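3-hydroxy-3-methylglutaryl-CoA lyase (Acinetobacter baumannii, PDB 6NDS) belongs to the HMGL-like family of TIM-barrel enzymes and binds coenzyme A and a zinc ion. Local coordinates at residues Q19-R24 with S255-T260; E135-L140 with L177-I182; E166-V171 with K197-H202. One frame throughout, in Å; residues are numbered along the deposited sequence.

Contact 1: residues Q19-R24 with S255-T260; sequences QEVSPR and SGNICT
Glu-20 meets Thr-260 and Val-21 meets Asn-257 where strand 17-20 of the TIM barrel ends beside the loop that runs from strand 237-240 into helix 260-270. All four residues are buried. The glutamate sets off with CG opposite its backbone N (chi1 176°) and then bends at chi2 (61°), which swings the carboxylate round to the threonine. Thr-260 OG1 donates to Glu-20 OE1 over 2.8 Å, on the syn side and 18° out of the carboxylate plane, while the methyl Thr-260 CG2 rests 3.5 Å from Glu-20 OE1. The other oxygen, Glu-20 OE2, accepts from Ser-22 N at 2.9 Å and from Ser-22 OG at 2.6 Å, the two donors coming from opposite faces of the plane, and Leu-242 N adds a further bond. A carboxylate suits this place because its two oxygens can take donors from the starts of two helices and from a loop at once, which fixes its rotation. Asn-257 belongs to the second shell of the zinc site: its ND2 is hydrogen-bonded to Asp-25 OD2 of the metal site. Beside that amide Val-21 supplies a purely apolar neighbour, its CG2 lying 3.6 Å from Asn-257 ND2 and 4.0 Å from Asn-257 CG.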
# COMPACT_ATOMS: atom_id res chain seq x y z
N GLN A 19 -12.23 10.34 -8.00
CA GLN A 19 -12.74 10.19 -9.36
C GLN A 19 -12.58 8.74 -9.78
O GLN A 19 -11.51 8.15 -9.60
CB GLN A 19 -12.01 11.15 -10.32
CG GLN A 19 -12.03 12.61 -9.78
CD GLN A 19 -11.24 13.61 -10.59
OE1 GLN A 19 -11.60 14.79 -10.64
NE2 GLN A 19 -10.13 13.18 -11.20
N GLU A 20 -13.65 8.14 -10.31
CA GLU A 20 -13.71 6.69 -10.50
C GLU A 20 -13.36 6.33 -11.93
O GLU A 20 -13.92 6.91 -12.88
CB GLU A 20 -15.11 6.17 -10.13
CG GLU A 20 -15.31 4.66 -10.39
CD GLU A 20 -14.37 3.77 -9.58
OE1 GLU A 20 -14.09 4.09 -8.40
OE2 GLU A 20 -13.91 2.75 -10.14
N VAL A 21 -12.43 5.38 -12.10
CA VAL A 21 -12.00 4.99 -13.46
C VAL A 21 -12.10 3.49 -13.71
O VAL A 21 -11.61 3.01 -14.74
CB VAL A 21 -10.57 5.49 -13.76
CG1 VAL A 21 -10.46 7.02 -13.59
CG2 VAL A 21 -9.52 4.76 -12.89
N SER A 22 -12.73 2.72 -12.82
CA SER A 22 -12.79 1.29 -13.08
C SER A 22 -13.49 0.91 -14.40
O SER A 22 -13.06 -0.10 -14.98
CB SER A 22 -13.44 0.51 -11.93
OG SER A 22 -14.78 0.87 -11.76
N PRO A 23 -14.51 1.61 -14.90
CA PRO A 23 -15.12 1.16 -16.15
C PRO A 23 -14.22 1.30 -17.35
O PRO A 23 -14.50 0.69 -18.38
CB PRO A 23 -16.36 2.06 -16.30
CG PRO A 23 -16.65 2.53 -14.87
CD PRO A 23 -15.27 2.72 -14.30
N ARG A 24 -13.15 2.10 -17.24
CA ARG A 24 -12.23 2.31 -18.35
C ARG A 24 -10.88 1.65 -18.02
O ARG A 24 -10.55 0.61 -18.60
CB ARG A 24 -12.08 3.81 -18.62
CG ARG A 24 -11.41 4.19 -19.96
CD ARG A 24 -9.89 4.00 -19.94
NE ARG A 24 -9.23 4.88 -18.97
CZ ARG A 24 -7.93 4.82 -18.69
NH1 ARG A 24 -7.16 3.93 -19.30
NH2 ARG A 24 -7.40 5.66 -17.81
N SER A 255 -0.24 -2.70 -13.75
CA SER A 255 -1.09 -3.35 -12.77
C SER A 255 -2.11 -2.33 -12.28
O SER A 255 -2.27 -1.25 -12.86
CB SER A 255 -0.24 -3.95 -11.63
OG SER A 255 0.27 -2.93 -10.80
N GLY A 256 -2.78 -2.65 -11.18
CA GLY A 256 -4.01 -1.96 -10.84
C GLY A 256 -3.81 -0.50 -10.47
O GLY A 256 -2.77 -0.08 -9.96
N ASN A 257 -4.84 0.28 -10.75
CA ASN A 257 -4.97 1.59 -10.16
C ASN A 257 -5.00 1.48 -8.64
O ASN A 257 -5.26 0.41 -8.08
CB ASN A 257 -6.28 2.25 -10.61
CG ASN A 257 -6.32 2.49 -12.09
OD1 ASN A 257 -6.60 1.58 -12.88
ND2 ASN A 257 -6.05 3.73 -12.48
N ILE A 258 -4.79 2.61 -7.97
CA ILE A 258 -5.09 2.60 -6.55
C ILE A 258 -6.56 2.23 -6.35
O ILE A 258 -7.44 2.59 -7.14
CB ILE A 258 -4.75 3.94 -5.87
CG1 ILE A 258 -5.46 5.10 -6.54
CG2 ILE A 258 -3.23 4.15 -5.84
CD1 ILE A 258 -5.45 6.37 -5.68
N CYS A 259 -6.81 1.48 -5.29
CA CYS A 259 -8.14 0.97 -5.00
C CYS A 259 -9.04 2.05 -4.39
O CYS A 259 -8.70 2.63 -3.36
CB CYS A 259 -8.00 -0.21 -4.04
SG CYS A 259 -9.54 -0.84 -3.41
N THR A 260 -10.20 2.28 -5.01
CA THR A 260 -11.07 3.38 -4.56
C THR A 260 -11.46 3.22 -3.10
O THR A 260 -11.38 4.18 -2.33
CB THR A 260 -12.32 3.46 -5.44
OG1 THR A 260 -11.92 3.49 -6.81
CG2 THR A 260 -13.09 4.74 -5.14

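Contact 2: residues E135-L140 with L177-I182; sequences EIVEQL and LGIHNI
A Schellman motif ends helix 164-176 and turns the chain toward strand 182-186, and it is here that Leu-177 and Ile-179 receive Val-137 from helix 126-140 of the TIM barrel. Gly-178 has a positive phi (82°), at which a side chain would be jammed against the carbonyl O of Leu-177; glycine is therefore the natural residue for the turn. That same carbonyl faces the neighbouring helix, where Val-137 CG1 lies 3.6 Å from Leu-177 O in plain van der Waals contact. The second methyl does the apolar work: Val-137 CG2 is 3.9 Å from Ile-179 CD1 and 4.3 Å from Leu-177 CB. With CG1 opposite the backbone N (chi1 167°), the valine spreads its two branches over the turn, CG1 nearer the carbonyl and CG2 toward the hydrocarbon. A short residue branched at CB suits the place because its two methyls reach different parts of the turn directly from the helix. Ile-179 meets it obliquely with the end of its longer branch, and its side chain also touches Phe-146 of strand 145-151, as do Ile-136 and Leu-140 from the inner side of helix 126-140. On the exposed side of that helix Gln-139 NE2 donates to Glu-135 OE2 over 2.8 Å (162° at the hydrogen), using the anti lone pair of the carboxylate and joining residues one turn apart. An outer helix thus packs on the turn between the next helix and its following strand, within the repeated beta/alpha order of the TIM barrel.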
# COMPACT_ATOMS: atom_id res chain seq x y z
N GLU A 135 -6.50 19.74 -33.73
CA GLU A 135 -7.68 19.65 -34.57
C GLU A 135 -8.93 19.38 -33.73
O GLU A 135 -10.01 19.90 -34.03
CB GLU A 135 -7.49 18.56 -35.63
CG GLU A 135 -8.60 18.49 -36.67
CD GLU A 135 -8.49 19.57 -37.73
OE1 GLU A 135 -7.37 20.07 -37.97
OE2 GLU A 135 -9.53 19.92 -38.33
N ILE A 136 -8.80 18.58 -32.67
CA ILE A 136 -9.94 18.31 -31.80
C ILE A 136 -10.45 19.60 -31.18
O ILE A 136 -11.66 19.87 -31.17
CB ILE A 136 -9.55 17.30 -30.71
CG1 ILE A 136 -9.41 15.90 -31.32
CG2 ILE A 136 -10.57 17.31 -29.58
CD1 ILE A 136 -8.59 14.97 -30.45
N VAL A 137 -9.54 20.42 -30.65
CA VAL A 137 -9.93 21.69 -30.05
C VAL A 137 -10.52 22.62 -31.10
O VAL A 137 -11.53 23.30 -30.85
CB VAL A 137 -8.71 22.32 -29.34
CG1 VAL A 137 -8.98 23.76 -28.98
CG2 VAL A 137 -8.35 21.51 -28.09
N GLU A 138 -9.93 22.66 -32.29
CA GLU A 138 -10.43 23.56 -33.33
C GLU A 138 -11.87 23.22 -33.72
O GLU A 138 -12.68 24.11 -33.96
CB GLU A 138 -9.52 23.51 -34.55
N GLN A 139 -12.20 21.93 -33.75
CA GLN A 139 -13.53 21.52 -34.19
C GLN A 139 -14.56 21.48 -33.07
O GLN A 139 -15.74 21.76 -33.32
CB GLN A 139 -13.47 20.14 -34.86
CG GLN A 139 -12.62 20.10 -36.12
CD GLN A 139 -12.83 18.82 -36.92
OE1 GLN A 139 -13.77 18.06 -36.67
NE2 GLN A 139 -11.96 18.58 -37.90
N LEU A 140 -14.15 21.15 -31.85
CA LEU A 140 -15.11 20.83 -30.79
C LEU A 140 -15.09 21.78 -29.61
O LEU A 140 -15.88 21.60 -28.68
CB LEU A 140 -14.87 19.40 -30.28
CG LEU A 140 -14.94 18.31 -31.35
CD1 LEU A 140 -14.59 16.97 -30.75
CD2 LEU A 140 -16.32 18.29 -31.98
N LEU A 177 -3.46 25.21 -25.82
CA LEU A 177 -4.70 24.84 -26.48
C LEU A 177 -5.94 25.19 -25.67
O LEU A 177 -7.05 24.85 -26.09
CB LEU A 177 -4.70 23.34 -26.79
CG LEU A 177 -3.68 22.84 -27.80
CD1 LEU A 177 -3.91 21.35 -28.07
CD2 LEU A 177 -3.78 23.63 -29.08
N GLY A 178 -5.79 25.85 -24.52
CA GLY A 178 -6.93 26.19 -23.70
C GLY A 178 -7.41 25.06 -22.81
O GLY A 178 -8.50 25.17 -22.23
N ILE A 179 -6.64 23.99 -22.69
CA ILE A 179 -7.00 22.85 -21.85
C ILE A 179 -6.26 23.04 -20.53
O ILE A 179 -5.06 22.76 -20.43
CB ILE A 179 -6.65 21.52 -22.53
CG1 ILE A 179 -7.43 21.39 -23.84
CG2 ILE A 179 -6.95 20.34 -21.59
CD1 ILE A 179 -6.94 20.26 -24.73
N HIS A 180 -6.97 23.52 -19.51
CA HIS A 180 -6.35 23.82 -18.23
C HIS A 180 -6.61 22.75 -17.18
O HIS A 180 -5.99 22.79 -16.11
CB HIS A 180 -6.82 25.18 -17.70
CG HIS A 180 -6.16 26.35 -18.37
ND1 HIS A 180 -5.28 27.18 -17.72
CD2 HIS A 180 -6.25 26.82 -19.64
CE1 HIS A 180 -4.85 28.11 -18.55
NE2 HIS A 180 -5.43 27.92 -19.73
N ASN A 181 -7.48 21.78 -17.45
CA ASN A 181 -7.60 20.61 -16.59
C ASN A 181 -6.61 19.56 -17.07
O ASN A 181 -6.64 19.14 -18.24
CB ASN A 181 -9.02 20.07 -16.58
CG ASN A 181 -9.94 20.88 -15.69
OD1 ASN A 181 -9.61 22.00 -15.30
ND2 ASN A 181 -11.09 20.31 -15.34
N ILE A 182 -5.75 19.11 -16.15
CA ILE A 182 -4.58 18.29 -16.47
C ILE A 182 -4.56 17.08 -15.54
O ILE A 182 -4.78 17.22 -14.33
CB ILE A 182 -3.27 19.10 -16.30
CG1 ILE A 182 -3.26 20.33 -17.21
CG2 ILE A 182 -2.05 18.22 -16.52
CD1 ILE A 182 -3.34 20.00 -18.69

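Contact 3: residues E166-V171 with K197-H202; sequences EVFSLV and KRIVSH. With ACT (acetate ion), chain E.
Over the centre of one face of the Phe-168 ring, 3.1 Å above its plane, sits His-202 CD2, and at the ring's edge, near the plane, lies the methyl Ile-199 CG2, 4.2 Å from Phe-168 CE2. These side chains join two neighbouring outer helices of the TIM barrel, 164-176 and 193-203. The two rings are oblique: their centroids are 3.9 Å apart and their planes make 37°, so the imidazole leans over the phenyl group with its CD2 corner lowest. His-202 gets there because its CG stands opposite the backbone N (chi1 -179°), which carries the ring out from its own helix and across to the other. Phenylalanine suits the gap because it is long and flat, offering a broad face to the exposed histidine and a hydrocarbon rim to the buried isoleucine. Ile-199 continues inward, touching Leu-184 of strand 182-186, so the contact grades from solvent to barrel wall. One residue before Ile-199, the guanidinium of Arg-198 holds an acetate ion, probably from the crystallisation liquor, at its edge and close to its plane. Arg-198 NH1 donates to the acetate OXT over 3.1 Å, whereas the bond from Arg-198 NH2 to acetate O, at 3.4 Å, is weak; the same NH2 also forms a salt bridge with Glu-164. Within the helix, Lys-197 O accepts both Ser-201 N at 2.9 Å and Ser-201 OG at 2.7 Å, from opposite faces of its plane, the hydroxyl tilted 30° from it.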
# COMPACT_ATOMS: atom_id res chain seq x y z
N GLU A 166 10.35 17.93 -19.61
CA GLU A 166 9.50 17.50 -20.71
C GLU A 166 8.05 17.37 -20.27
O GLU A 166 7.13 17.74 -21.03
CB GLU A 166 10.02 16.19 -21.29
CG GLU A 166 9.12 15.56 -22.37
CD GLU A 166 9.04 16.38 -23.65
OE1 GLU A 166 9.79 17.38 -23.79
OE2 GLU A 166 8.23 16.02 -24.53
N VAL A 167 7.81 16.83 -19.07
CA VAL A 167 6.46 16.79 -18.52
C VAL A 167 5.86 18.19 -18.48
O VAL A 167 4.74 18.42 -18.94
CB VAL A 167 6.47 16.15 -17.12
CG1 VAL A 167 5.12 16.33 -16.44
CG2 VAL A 167 6.84 14.67 -17.23
N PHE A 168 6.61 19.16 -17.94
CA PHE A 168 6.10 20.52 -17.84
C PHE A 168 5.84 21.14 -19.21
O PHE A 168 4.88 21.90 -19.39
CB PHE A 168 7.07 21.38 -17.03
CG PHE A 168 7.39 20.81 -15.66
CD1 PHE A 168 8.64 20.99 -15.09
CD2 PHE A 168 6.43 20.09 -14.96
CE1 PHE A 168 8.93 20.47 -13.84
CE2 PHE A 168 6.72 19.57 -13.71
CZ PHE A 168 7.97 19.75 -13.15
N SER A 169 6.70 20.84 -20.19
CA SER A 169 6.49 21.34 -21.55
C SER A 169 5.19 20.81 -22.14
O SER A 169 4.48 21.54 -22.84
CB SER A 169 7.68 20.95 -22.42
OG SER A 169 7.47 21.34 -23.77
N LEU A 170 4.87 19.54 -21.88
CA LEU A 170 3.63 18.97 -22.38
C LEU A 170 2.42 19.59 -21.68
O LEU A 170 1.41 19.89 -22.33
CB LEU A 170 3.64 17.46 -22.20
CG LEU A 170 4.74 16.74 -22.99
CD1 LEU A 170 4.90 15.30 -22.50
CD2 LEU A 170 4.47 16.79 -24.48
N VAL A 171 2.50 19.79 -20.37
CA VAL A 171 1.43 20.50 -19.66
C VAL A 171 1.22 21.88 -20.27
O VAL A 171 0.09 22.31 -20.53
CB VAL A 171 1.75 20.59 -18.16
CG1 VAL A 171 0.75 21.53 -17.48
CG2 VAL A 171 1.71 19.20 -17.52
N LYS A 197 6.03 15.12 -4.58
CA LYS A 197 5.91 16.47 -4.02
C LYS A 197 6.57 17.50 -4.93
O LYS A 197 6.02 18.59 -5.14
CB LYS A 197 6.50 16.52 -2.61
CG LYS A 197 5.59 15.83 -1.58
CD LYS A 197 6.09 16.05 -0.16
CE LYS A 197 5.14 15.40 0.86
NZ LYS A 197 5.51 15.81 2.26
N ARG A 198 7.73 17.17 -5.51
CA ARG A 198 8.44 18.11 -6.37
C ARG A 198 7.63 18.41 -7.63
O ARG A 198 7.46 19.58 -8.01
CB ARG A 198 9.81 17.55 -6.73
CG ARG A 198 10.57 18.36 -7.76
CD ARG A 198 11.99 17.84 -7.95
NE ARG A 198 12.04 16.49 -8.51
CZ ARG A 198 12.32 15.39 -7.81
NH1 ARG A 198 12.59 15.47 -6.51
NH2 ARG A 198 12.36 14.21 -8.41
N ILE A 199 7.12 17.37 -8.30
CA ILE A 199 6.41 17.57 -9.56
C ILE A 199 5.08 18.27 -9.31
O ILE A 199 4.71 19.21 -10.02
CB ILE A 199 6.22 16.24 -10.30
CG1 ILE A 199 7.57 15.74 -10.86
CG2 ILE A 199 5.21 16.40 -11.43
CD1 ILE A 199 7.52 14.35 -11.53
N VAL A 200 4.33 17.83 -8.29
CA VAL A 200 3.02 18.42 -8.03
C VAL A 200 3.17 19.88 -7.59
O VAL A 200 2.39 20.74 -8.02
CB VAL A 200 2.25 17.60 -7.00
CG1 VAL A 200 1.01 18.36 -6.53
CG2 VAL A 200 1.84 16.24 -7.59
N SER A 201 4.14 20.18 -6.72
CA SER A 201 4.36 21.57 -6.34
C SER A 201 4.60 22.44 -7.56
O SER A 201 4.07 23.55 -7.65
CB SER A 201 5.54 21.69 -5.37
OG SER A 201 5.26 21.00 -4.16
N HIS A 202 5.39 21.95 -8.51
CA HIS A 202 5.71 22.77 -9.67
C HIS A 202 4.49 22.94 -10.56
O HIS A 202 4.21 24.05 -11.04
CB HIS A 202 6.88 22.18 -10.45
CG HIS A 202 7.27 23.00 -11.64
ND1 HIS A 202 8.08 24.12 -11.54
CD2 HIS A 202 6.95 22.89 -12.95
CE1 HIS A 202 8.25 24.64 -12.74
NE2 HIS A 202 7.58 23.91 -13.61
C ACT E . 13.68 11.89 -5.72
O ACT E . 13.12 11.39 -6.73
OXT ACT E . 14.22 13.03 -5.59
CH3 ACT E . 13.71 11.00 -4.44

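How the contacts relate
All three contacts belong to one barrel but sit at different depths. Contact 1 lies about 6 Å from the centre of the chain, with the Asn-257 side chain about 4 Å from the zinc ion and Arg-24, in the same segment as Glu-20, touching coenzyme A; contacts 2 and 3 lie 19 and 18 Å from that centre, among the outer helices. Along the chain both are nested within the long loop closed by contact 1, and their own segments alternate. Contacts 2 and 3, centres 19 Å apart, meet directly where Ile-182 CG2 packs 4.0 Å from Val-171 CG2. Contact 1 touches neither: its nearest atoms are about 7 Å from contact 2 and about 12 Å from contact 3.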